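Local coordinates for beta-fructofuranosidase, insoluble isoenzyme CWINV1 (Arabidopsis thaliana, PDB 2OXB), which hydrolyses terminal non-reducing beta-D-fructofuranoside residues, using sucrose and 1-kestose as substrates and, less well, neokestose and levan, at residues A[16-21]-A[291-296]; A[268-273]-A[494-499]. The protein carries 1 engineered substitution. One frame throughout, in Å; residues are numbered along the deposited sequence.

Both contacts are buried near the middle of the chain, yet they solve different problems. Contact 1 lies wholly within the N-terminal five-bladed propeller of family 32, where a strand of the substrate site is backed by a tryptophan; its chemistry is mostly aromatic and apolar. Contact 2 crosses from that propeller to the C-terminal beta-sandwich, and there backbone hydrogen bonds and one carboxylate do the work. The two meet directly. The salt bridge between Glu296 and Arg498 joins 291-296 to 494-499, while Thr294 and Lys273 are probably hydrogen-bonded, so the propeller loop packed against the substrate strand also touches the domain interface.

Contact 1 (A[16-21]-A[291-296]). With NAG (2-acetamido-2-deoxy-beta-D-glucopyranose), chain C; FRU (beta-D-fructofuranose), chain B.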
ATOM      1  N   TRP A  16     -13.697  -8.397 -11.111  1.00 33.96           N
ATOM      2  CA  TRP A  16     -13.332  -7.899  -9.771  1.00 32.13           C
ATOM      3  C   TRP A  16     -12.100  -8.523  -9.134  1.00 32.75           C
ATOM      4  O   TRP A  16     -11.791  -9.695  -9.344  1.00 32.44           O
ATOM      5  CB  TRP A  16     -14.541  -8.025  -8.791  1.00 30.66           C
ATOM      6  CG  TRP A  16     -14.266  -7.630  -7.299  1.00 27.52           C
ATOM      7  CD1 TRP A  16     -13.635  -8.396  -6.351  1.00 27.48           C
ATOM      8  CD2 TRP A  16     -14.505  -6.348  -6.669  1.00 25.23           C
ATOM      9  NE1 TRP A  16     -13.457  -7.674  -5.190  1.00 26.48           N
ATOM     10  CE2 TRP A  16     -13.981  -6.419  -5.357  1.00 24.88           C
ATOM     11  CE3 TRP A  16     -15.107  -5.153  -7.088  1.00 22.41           C
ATOM     12  CZ2 TRP A  16     -14.026  -5.340  -4.470  1.00 24.17           C
ATOM     13  CZ3 TRP A  16     -15.155  -4.080  -6.205  1.00 21.47           C
ATOM     14  CH2 TRP A  16     -14.617  -4.183  -4.909  1.00 24.39           C
ATOM     15  N   MET A  17     -11.405  -7.700  -8.352  1.00 33.92           N
ATOM     16  CA  MET A  17     -10.196  -8.088  -7.625  1.00 35.30           C
ATOM     17  C   MET A  17     -10.171  -7.399  -6.259  1.00 35.75           C
ATOM     18  O   MET A  17     -10.592  -6.248  -6.133  1.00 36.17           O
ATOM     19  CB  MET A  17      -8.927  -7.708  -8.401  1.00 32.94           C
ATOM     20  CG  MET A  17      -7.671  -7.911  -7.550  1.00 30.66           C
ATOM     21  SD  MET A  17      -6.153  -8.051  -8.463  1.00 25.52           S
ATOM     22  CE  MET A  17      -5.600  -6.344  -8.501  1.00 24.19           C
ATOM     23  N   ASN A  18      -9.657  -8.084  -5.243  1.00 36.26           N
ATOM     24  CA  ASN A  18      -9.628  -7.496  -3.906  1.00 36.20           C
ATOM     25  C   ASN A  18      -8.270  -7.616  -3.204  1.00 34.34           C
ATOM     26  O   ASN A  18      -7.229  -7.267  -3.769  1.00 35.28           O
ATOM     27  CB  ASN A  18     -10.735  -8.141  -3.055  1.00 37.74           C
ATOM     28  CG  ASN A  18     -11.052  -7.356  -1.793  1.00 38.18           C
ATOM     29  OD1 ASN A  18     -12.001  -7.676  -1.081  1.00 39.03           O
ATOM     30  ND2 ASN A  18     -10.260  -6.332  -1.508  1.00 39.81           N
ATOM     31  N   ASP A  19      -8.306  -8.102  -1.966  1.00 30.38           N
ATOM     32  CA  ASP A  19      -7.125  -8.280  -1.134  1.00 28.47           C
ATOM     33  C   ASP A  19      -5.989  -9.087  -1.776  1.00 28.78           C
ATOM     34  O   ASP A  19      -6.213  -9.955  -2.627  1.00 27.36           O
ATOM     35  CB  ASP A  19      -7.509  -8.979   0.183  1.00 26.95           C
ATOM     36  CG  ASP A  19      -8.212  -8.068   1.159  1.00 25.21           C
ATOM     37  OD1 ASP A  19      -9.023  -7.222   0.724  1.00 27.73           O
ATOM     38  OD2 ASP A  19      -7.961  -8.218   2.374  1.00 21.02           O
ATOM     39  N   PRO A  20      -4.741  -8.780  -1.380  1.00 29.32           N
ATOM     40  CA  PRO A  20      -3.517  -9.442  -1.846  1.00 28.89           C
ATOM     41  C   PRO A  20      -3.335 -10.589  -0.850  1.00 29.07           C
ATOM     42  O   PRO A  20      -3.356 -10.361   0.369  1.00 28.19           O
ATOM     43  CB  PRO A  20      -2.435  -8.371  -1.665  1.00 29.07           C
ATOM     44  CG  PRO A  20      -3.217  -7.069  -1.522  1.00 29.51           C
ATOM     45  CD  PRO A  20      -4.410  -7.496  -0.738  1.00 29.40           C
ATOM     46  N   ASN A  21      -3.164 -11.810  -1.345  1.00 28.36           N
ATOM     47  CA  ASN A  21      -3.022 -12.958  -0.449  1.00 28.05           C
ATOM     48  C   ASN A  21      -1.723 -13.752  -0.625  1.00 27.60           C
ATOM     49  O   ASN A  21      -1.197 -13.886  -1.734  1.00 27.56           O
ATOM     50  CB  ASN A  21      -4.221 -13.900  -0.629  1.00 28.10           C
ATOM     51  CG  ASN A  21      -5.561 -13.219  -0.333  1.00 29.45           C
ATOM     52  OD1 ASN A  21      -6.599 -13.632  -0.829  1.00 29.23           O
ATOM     53  ND2 ASN A  21      -5.535 -12.188   0.504  1.00 32.14           N
ATOM     54  N   TRP A 291       2.839  -5.059  -0.592  1.00 29.20           N
ATOM     55  CA  TRP A 291       1.705  -5.070  -1.513  1.00 30.50           C
ATOM     56  C   TRP A 291       0.475  -4.337  -0.988  1.00 31.09           C
ATOM     57  O   TRP A 291       0.112  -4.471   0.178  1.00 30.97           O
ATOM     58  CB  TRP A 291       1.273  -6.493  -1.833  1.00 31.97           C
ATOM     59  CG  TRP A 291       2.244  -7.292  -2.582  1.00 34.72           C
ATOM     60  CD1 TRP A 291       3.241  -8.077  -2.068  1.00 37.45           C
ATOM     61  CD2 TRP A 291       2.293  -7.449  -3.998  1.00 35.84           C
ATOM     62  NE1 TRP A 291       3.906  -8.723  -3.085  1.00 38.32           N
ATOM     63  CE2 TRP A 291       3.344  -8.355  -4.281  1.00 37.41           C
ATOM     64  CE3 TRP A 291       1.549  -6.914  -5.063  1.00 37.32           C
ATOM     65  CZ2 TRP A 291       3.668  -8.742  -5.591  1.00 37.23           C
ATOM     66  CZ3 TRP A 291       1.870  -7.295  -6.365  1.00 38.09           C
ATOM     67  CH2 TRP A 291       2.922  -8.204  -6.616  1.00 39.29           C
ATOM     68  N   GLY A 292      -0.177  -3.592  -1.878  1.00 32.84           N
ATOM     69  CA  GLY A 292      -1.375  -2.847  -1.524  1.00 31.07           C
ATOM     70  C   GLY A 292      -2.401  -2.922  -2.642  1.00 30.60           C
ATOM     71  O   GLY A 292      -2.048  -2.797  -3.818  1.00 30.54           O
ATOM     72  N   TRP A 293      -3.669  -3.105  -2.275  1.00 29.96           N
ATOM     73  CA  TRP A 293      -4.748  -3.234  -3.244  1.00 28.55           C
ATOM     74  C   TRP A 293      -5.239  -1.960  -3.959  1.00 28.22           C
ATOM     75  O   TRP A 293      -5.123  -1.870  -5.180  1.00 29.81           O
ATOM     76  CB  TRP A 293      -5.918  -4.008  -2.607  1.00 28.63           C
ATOM     77  CG  TRP A 293      -7.236  -3.877  -3.331  1.00 28.61           C
ATOM     78  CD1 TRP A 293      -7.451  -3.954  -4.680  1.00 28.15           C
ATOM     79  CD2 TRP A 293      -8.516  -3.605  -2.735  1.00 28.72           C
ATOM     80  NE1 TRP A 293      -8.782  -3.739  -4.960  1.00 30.16           N
ATOM     81  CE2 TRP A 293      -9.458  -3.526  -3.785  1.00 28.32           C
ATOM     82  CE3 TRP A 293      -8.955  -3.421  -1.413  1.00 27.02           C
ATOM     83  CZ2 TRP A 293     -10.816  -3.271  -3.561  1.00 28.72           C
ATOM     84  CZ3 TRP A 293     -10.307  -3.166  -1.185  1.00 29.89           C
ATOM     85  CH2 TRP A 293     -11.223  -3.093  -2.261  1.00 30.09           C
ATOM     86  N   THR A 294      -5.777  -0.972  -3.258  1.00 25.85           N
ATOM     87  CA  THR A 294      -6.250   0.236  -3.965  1.00 24.93           C
ATOM     88  C   THR A 294      -7.557   0.063  -4.743  1.00 23.95           C
ATOM     89  O   THR A 294      -7.588  -0.457  -5.864  1.00 19.04           O
ATOM     90  CB  THR A 294      -5.194   0.792  -4.966  1.00 23.94           C
ATOM     91  OG1 THR A 294      -4.127   1.411  -4.243  1.00 24.83           O
ATOM     92  CG2 THR A 294      -5.817   1.839  -5.890  1.00 25.08           C
ATOM     93  N   ASN A 295      -8.618   0.551  -4.118  1.00 25.86           N
ATOM     94  CA  ASN A 295      -9.974   0.545  -4.628  1.00 27.27           C
ATOM     95  C   ASN A 295     -10.026   0.992  -6.067  1.00 27.29           C
ATOM     96  O   ASN A 295      -9.018   1.243  -6.714  1.00 28.04           O
ATOM     97  CB  ASN A 295     -10.809   1.546  -3.832  1.00 31.66           C
ATOM     98  CG  ASN A 295     -11.985   0.924  -3.143  1.00 35.79           C
ATOM     99  OD1 ASN A 295     -12.521  -0.090  -3.591  1.00 37.68           O
ATOM    100  ND2 ASN A 295     -12.411   1.559  -2.054  1.00 39.18           N
ATOM    101  N   GLU A 296     -11.256   1.146  -6.527  1.00 27.38           N
ATOM    102  CA  GLU A 296     -11.555   1.602  -7.865  1.00 26.93           C
ATOM    103  C   GLU A 296     -12.347   2.900  -7.660  1.00 27.52           C
ATOM    104  O   GLU A 296     -13.477   2.843  -7.182  1.00 27.92           O
ATOM    105  CB  GLU A 296     -12.441   0.576  -8.545  1.00 25.61           C
ATOM    106  CG  GLU A 296     -12.519   0.723 -10.035  1.00 23.40           C
ATOM    107  CD  GLU A 296     -11.329   0.095 -10.723  1.00 21.56           C
ATOM    108  OE1 GLU A 296     -11.101  -1.102 -10.470  1.00 14.87           O
ATOM    109  OE2 GLU A 296     -10.639   0.793 -11.502  1.00 20.95           O
TER
HETATM  110  C1  NAG C 660     -13.646   2.313  -2.111  1.00 40.16           C
HETATM  111  C2  NAG C 660     -13.462   3.701  -1.477  1.00 41.29           C
HETATM  112  C3  NAG C 660     -14.630   4.656  -1.797  1.00 42.27           C
HETATM  113  C4  NAG C 660     -15.087   4.593  -3.257  1.00 42.56           C
HETATM  114  C5  NAG C 660     -15.303   3.121  -3.598  1.00 43.79           C
HETATM  115  C6  NAG C 660     -15.864   2.804  -4.978  1.00 44.53           C
HETATM  116  C7  NAG C 660     -14.365   3.904   0.756  1.00 45.38           C
HETATM  117  C8  NAG C 660     -15.365   2.822   1.149  1.00 45.81           C
HETATM  118  N2  NAG C 660     -13.351   3.560  -0.037  1.00 42.86           N
HETATM  119  O3  NAG C 660     -14.270   5.990  -1.467  1.00 40.76           O
HETATM  120  O4  NAG C 660     -16.301   5.313  -3.396  1.00 45.09           O
HETATM  121  O5  NAG C 660     -14.060   2.424  -3.470  1.00 41.31           O
HETATM  122  O6  NAG C 660     -16.152   1.415  -5.096  1.00 43.87           O
HETATM  123  O7  NAG C 660     -14.522   5.051   1.171  1.00 46.90           O
HETATM  124  C1  FRU B   2     -10.779  -6.314   3.012  1.00 48.46           C
HETATM  125  C2  FRU B   2     -11.764  -7.457   3.292  1.00 49.90           C
HETATM  126  C3  FRU B   2     -11.151  -8.499   4.247  1.00 49.26           C
HETATM  127  C4  FRU B   2     -11.774  -9.793   3.807  1.00 48.91           C
HETATM  128  C5  FRU B   2     -11.962  -9.545   2.311  1.00 50.24           C
HETATM  129  C6  FRU B   2     -13.283 -10.051   1.766  1.00 51.83           C
HETATM  130  O1  FRU B   2     -10.515  -5.558   4.179  1.00 47.11           O
HETATM  131  O2  FRU B   2     -13.116  -7.115   3.774  1.00 52.70           O
HETATM  132  O3  FRU B   2     -11.434  -8.250   5.621  1.00 51.09           O
HETATM  133  O4  FRU B   2     -10.912 -10.911   4.048  1.00 46.67           O
HETATM  134  O5  FRU B   2     -11.929  -8.144   2.085  1.00 49.83           O
HETATM  135  O6  FRU B   2     -13.244 -11.467   1.754  1.00 53.60           O
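Trp291 meets Pro20 through its CB alone, which lies 4.2 Å from Pro20 CB. Its indole turns off and packs against Trp59. Gly292 skirts the same proline, whose CG also reaches Trp293 CB. Trp293 then carries most of the contact. Its CG stands anti to the backbone N (chi1 163°), and this puts one indole face against Asn18. The CA of Asn18 makes a CH-pi contact over the five-membered ring, 4.0 Å from its centroid. On the same face Asn18 ND2 sits 3.1 Å above the indole plane, offset toward the rim, with the amide tilted 58° against the ring. Trp16 comes across at about a right angle, its CZ2 lying 3.9 Å from Trp293 CZ2. The strand packed on this indole carries the WMNDPNG sequence characteristic of family 32: Asn18 OD1 is 3.2 Å from O5 of the bound fructose, and the active-site Asp19 lies beside the same sugar, its OD2 hydrogen-bonded to Ser79. Asn295 covers the opposite indole face with its backbone N, while its ND2 bears the N-linked glycan. Glu296 makes no contact with the substrate strand; its OE2 forms salt bridges with Lys306 and Arg498. Strand 15-26 runs here between strands 29-36 and 308-309, and the loop holding Trp293 passes alongside it on the way from strand 287-291 to helix 300-306.

Contact 2 (A[268-273]-A[494-499]); sequences RYDYGK and CITSRV
Asp270 reaches across to Thr496 with its carboxylate: OD1 accepts the backbone N-H of Thr496 at 2.9 Å, on its syn lone pair and with an N-H...O angle of 157°. The side chain arrives there because CG stands anti to the backbone N (chi1 -160°). Backbone bonds flank this one. Tyr271 N donates to Cys494 O at 2.9 Å, and Lys273 N donates to Thr496 O at 3.0 Å, the latter from well above the carbonyl plane. Between them Gly272, with no side chain to hold the chains apart, brings its CA to 3.5 Å from Thr496 O in a CA-H...O contact. The two segments run in the same direction, so the pattern imitates parallel strand pairing, with the Asp270 carboxylate standing in where a parallel partner would offer the Tyr271 carbonyl. The example shows how a loop of the propeller can be fastened to the edge of a sheet: 493-498 is the outermost strand of the six-stranded antiparallel sheet in the C-terminal beta-sandwich, its other side paired with 483-488.

Apolar contact is slight here, with Tyr271 CB lying 4.0 Å from Ile495 CG1. The phenol ring is fixed from within its own loop. Arg268 CB covers one face, and Arg268 N donates to Tyr271 OH at 3.0 Å with an angle of 158°. Further along, the aliphatic part of Lys273 passes Arg498, CG to CG at 4.3 Å. Their charged ends have separate partners, Lys273 NZ at Ser297 OG and Arg498 NH2 in a salt bridge with Glu296. A long, weak ion pair links Asp270 OD2 to Arg316 NH2, on the oxygen that does not take the Thr496 N-H.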
ATOM      1  N   ARG A 268      -0.159   6.406   8.011  1.00 29.44           N
ATOM      2  CA  ARG A 268      -0.697   5.527   6.974  1.00 26.28           C
ATOM      3  C   ARG A 268       0.413   5.068   6.025  1.00 23.67           C
ATOM      4  O   ARG A 268       1.405   5.772   5.832  1.00 23.86           O
ATOM      5  CB  ARG A 268      -1.774   6.256   6.140  1.00 24.48           C
ATOM      6  CG  ARG A 268      -2.982   6.796   6.899  1.00 24.74           C
ATOM      7  CD  ARG A 268      -4.060   7.304   5.924  1.00 22.73           C
ATOM      8  NE  ARG A 268      -5.102   8.106   6.574  1.00 21.49           N
ATOM      9  CZ  ARG A 268      -6.190   8.584   5.964  1.00 22.22           C
ATOM     10  NH1 ARG A 268      -6.403   8.343   4.675  1.00 20.94           N
ATOM     11  NH2 ARG A 268      -7.074   9.318   6.640  1.00 20.15           N
ATOM     12  N   TYR A 269       0.272   3.887   5.440  1.00 20.03           N
ATOM     13  CA  TYR A 269       1.298   3.494   4.490  1.00 19.05           C
ATOM     14  C   TYR A 269       1.123   4.491   3.342  1.00 18.03           C
ATOM     15  O   TYR A 269       2.078   5.102   2.862  1.00 16.49           O
ATOM     16  CB  TYR A 269       1.084   2.067   3.966  1.00 15.71           C
ATOM     17  CG  TYR A 269       1.698   0.943   4.788  1.00 12.75           C
ATOM     18  CD1 TYR A 269       2.956   1.073   5.388  1.00 11.08           C
ATOM     19  CD2 TYR A 269       1.048  -0.294   4.887  1.00 12.58           C
ATOM     20  CE1 TYR A 269       3.554  -0.015   6.072  1.00  8.97           C
ATOM     21  CE2 TYR A 269       1.628  -1.377   5.555  1.00 11.63           C
ATOM     22  CZ  TYR A 269       2.875  -1.233   6.143  1.00 10.55           C
ATOM     23  OH  TYR A 269       3.413  -2.305   6.814  1.00 10.66           O
ATOM     24  N   ASP A 270      -0.133   4.692   2.966  1.00 15.88           N
ATOM     25  CA  ASP A 270      -0.491   5.563   1.866  1.00 14.68           C
ATOM     26  C   ASP A 270      -1.645   6.497   2.261  1.00 15.52           C
ATOM     27  O   ASP A 270      -2.696   6.037   2.729  1.00 14.17           O
ATOM     28  CB  ASP A 270      -0.896   4.668   0.698  1.00 16.08           C
ATOM     29  CG  ASP A 270      -0.838   5.368  -0.624  1.00 14.51           C
ATOM     30  OD1 ASP A 270      -1.728   6.201  -0.888  1.00 13.03           O
ATOM     31  OD2 ASP A 270       0.100   5.078  -1.394  1.00 15.18           O
ATOM     32  N   TYR A 271      -1.457   7.802   2.054  1.00 14.13           N
ATOM     33  CA  TYR A 271      -2.475   8.781   2.404  1.00 14.02           C
ATOM     34  C   TYR A 271      -3.441   9.087   1.279  1.00 14.55           C
ATOM     35  O   TYR A 271      -3.803  10.242   1.054  1.00 14.08           O
ATOM     36  CB  TYR A 271      -1.802  10.060   2.893  1.00 16.96           C
ATOM     37  CG  TYR A 271      -1.040   9.849   4.181  1.00 18.51           C
ATOM     38  CD1 TYR A 271      -1.598  10.210   5.412  1.00 18.14           C
ATOM     39  CD2 TYR A 271       0.216   9.241   4.172  1.00 18.51           C
ATOM     40  CE1 TYR A 271      -0.926   9.973   6.606  1.00 20.00           C
ATOM     41  CE2 TYR A 271       0.898   8.997   5.354  1.00 22.31           C
ATOM     42  CZ  TYR A 271       0.319   9.369   6.569  1.00 23.04           C
ATOM     43  OH  TYR A 271       1.015   9.139   7.727  1.00 26.90           O
ATOM     44  N   GLY A 272      -3.879   8.026   0.603  1.00 14.88           N
ATOM     45  CA  GLY A 272      -4.796   8.133  -0.523  1.00 14.04           C
ATOM     46  C   GLY A 272      -5.583   6.847  -0.681  1.00 14.10           C
ATOM     47  O   GLY A 272      -6.007   6.279   0.313  1.00 16.80           O
ATOM     48  N   LYS A 273      -5.775   6.363  -1.902  1.00 14.38           N
ATOM     49  CA  LYS A 273      -6.543   5.141  -2.079  1.00 14.79           C
ATOM     50  C   LYS A 273      -5.710   3.884  -1.861  1.00 19.32           C
ATOM     51  O   LYS A 273      -5.178   3.304  -2.809  1.00 21.26           O
ATOM     52  CB  LYS A 273      -7.175   5.094  -3.473  1.00 14.08           C
ATOM     53  CG  LYS A 273      -8.351   4.125  -3.589  1.00 10.63           C
ATOM     54  CD  LYS A 273      -9.584   4.645  -2.848  1.00 10.30           C
ATOM     55  CE  LYS A 273     -10.446   5.556  -3.719  1.00 10.48           C
ATOM     56  NZ  LYS A 273     -11.076   4.859  -4.900  1.00 11.36           N
ATOM     57  N   CYS A 494       3.628   8.869   0.581  1.00 30.44           N
ATOM     58  CA  CYS A 494       3.001   8.086  -0.468  1.00 30.05           C
ATOM     59  C   CYS A 494       1.495   8.308  -0.618  1.00 31.59           C
ATOM     60  O   CYS A 494       0.700   7.719   0.113  1.00 33.04           O
ATOM     61  CB  CYS A 494       3.293   6.614  -0.205  1.00 29.32           C
ATOM     62  SG  CYS A 494       5.013   6.320   0.266  1.00 24.81           S
ATOM     63  N   ILE A 495       1.120   9.159  -1.576  1.00 32.49           N
ATOM     64  CA  ILE A 495      -0.282   9.474  -1.877  1.00 32.58           C
ATOM     65  C   ILE A 495      -0.672   8.956  -3.276  1.00 33.42           C
ATOM     66  O   ILE A 495      -0.297   9.538  -4.299  1.00 33.29           O
ATOM     67  CB  ILE A 495      -0.552  10.993  -1.860  1.00 32.02           C
ATOM     68  CG1 ILE A 495      -0.231  11.581  -0.487  1.00 31.29           C
ATOM     69  CG2 ILE A 495      -2.015  11.255  -2.210  1.00 32.96           C
ATOM     70  CD1 ILE A 495      -0.411  13.085  -0.418  1.00 27.60           C
ATOM     71  N   THR A 496      -1.448   7.876  -3.300  1.00 33.09           N
ATOM     72  CA  THR A 496      -1.886   7.245  -4.541  1.00 32.60           C
ATOM     73  C   THR A 496      -3.360   7.561  -4.824  1.00 31.54           C
ATOM     74  O   THR A 496      -4.138   7.814  -3.905  1.00 30.54           O
ATOM     75  CB  THR A 496      -1.674   5.707  -4.441  1.00 33.60           C
ATOM     76  OG1 THR A 496      -1.584   5.134  -5.750  1.00 36.99           O
ATOM     77  CG2 THR A 496      -2.825   5.061  -3.687  1.00 33.88           C
ATOM     78  N   SER A 497      -3.741   7.550  -6.096  1.00 31.88           N
ATOM     79  CA  SER A 497      -5.123   7.844  -6.471  1.00 33.12           C
ATOM     80  C   SER A 497      -5.561   7.145  -7.761  1.00 33.37           C
ATOM     81  O   SER A 497      -4.779   6.431  -8.385  1.00 33.94           O
ATOM     82  CB  SER A 497      -5.305   9.356  -6.601  1.00 32.00           C
ATOM     83  OG  SER A 497      -4.059   9.993  -6.793  1.00 32.53           O
ATOM     84  N   ARG A 498      -6.817   7.356  -8.148  1.00 33.18           N
ATOM     85  CA  ARG A 498      -7.376   6.747  -9.353  1.00 33.65           C
ATOM     86  C   ARG A 498      -8.096   7.816 -10.173  1.00 33.57           C
ATOM     87  O   ARG A 498      -9.025   8.464  -9.679  1.00 35.17           O
ATOM     88  CB  ARG A 498      -8.363   5.649  -8.965  1.00 34.28           C
ATOM     89  CG  ARG A 498      -7.913   4.835  -7.764  1.00 35.69           C
ATOM     90  CD  ARG A 498      -6.834   3.836  -8.114  1.00 35.28           C
ATOM     91  NE  ARG A 498      -7.397   2.506  -8.324  1.00 35.61           N
ATOM     92  CZ  ARG A 498      -8.023   2.119  -9.430  1.00 35.03           C
ATOM     93  NH1 ARG A 498      -8.166   2.957 -10.445  1.00 34.13           N
ATOM     94  NH2 ARG A 498      -8.522   0.894  -9.509  1.00 36.50           N
ATOM     95  N   VAL A 499      -7.657   7.995 -11.416  1.00 32.54           N
ATOM     96  CA  VAL A 499      -8.229   8.985 -12.325  1.00 32.00           C
ATOM     97  C   VAL A 499      -8.841   8.320 -13.562  1.00 30.91           C
ATOM     98  O   VAL A 499      -8.409   7.246 -13.988  1.00 30.38           O
ATOM     99  CB  VAL A 499      -7.154  10.058 -12.743  1.00 32.93           C
ATOM    100  CG1 VAL A 499      -5.949   9.395 -13.395  1.00 31.49           C
ATOM    101  CG2 VAL A 499      -7.773  11.088 -13.685  1.00 31.64           C
TER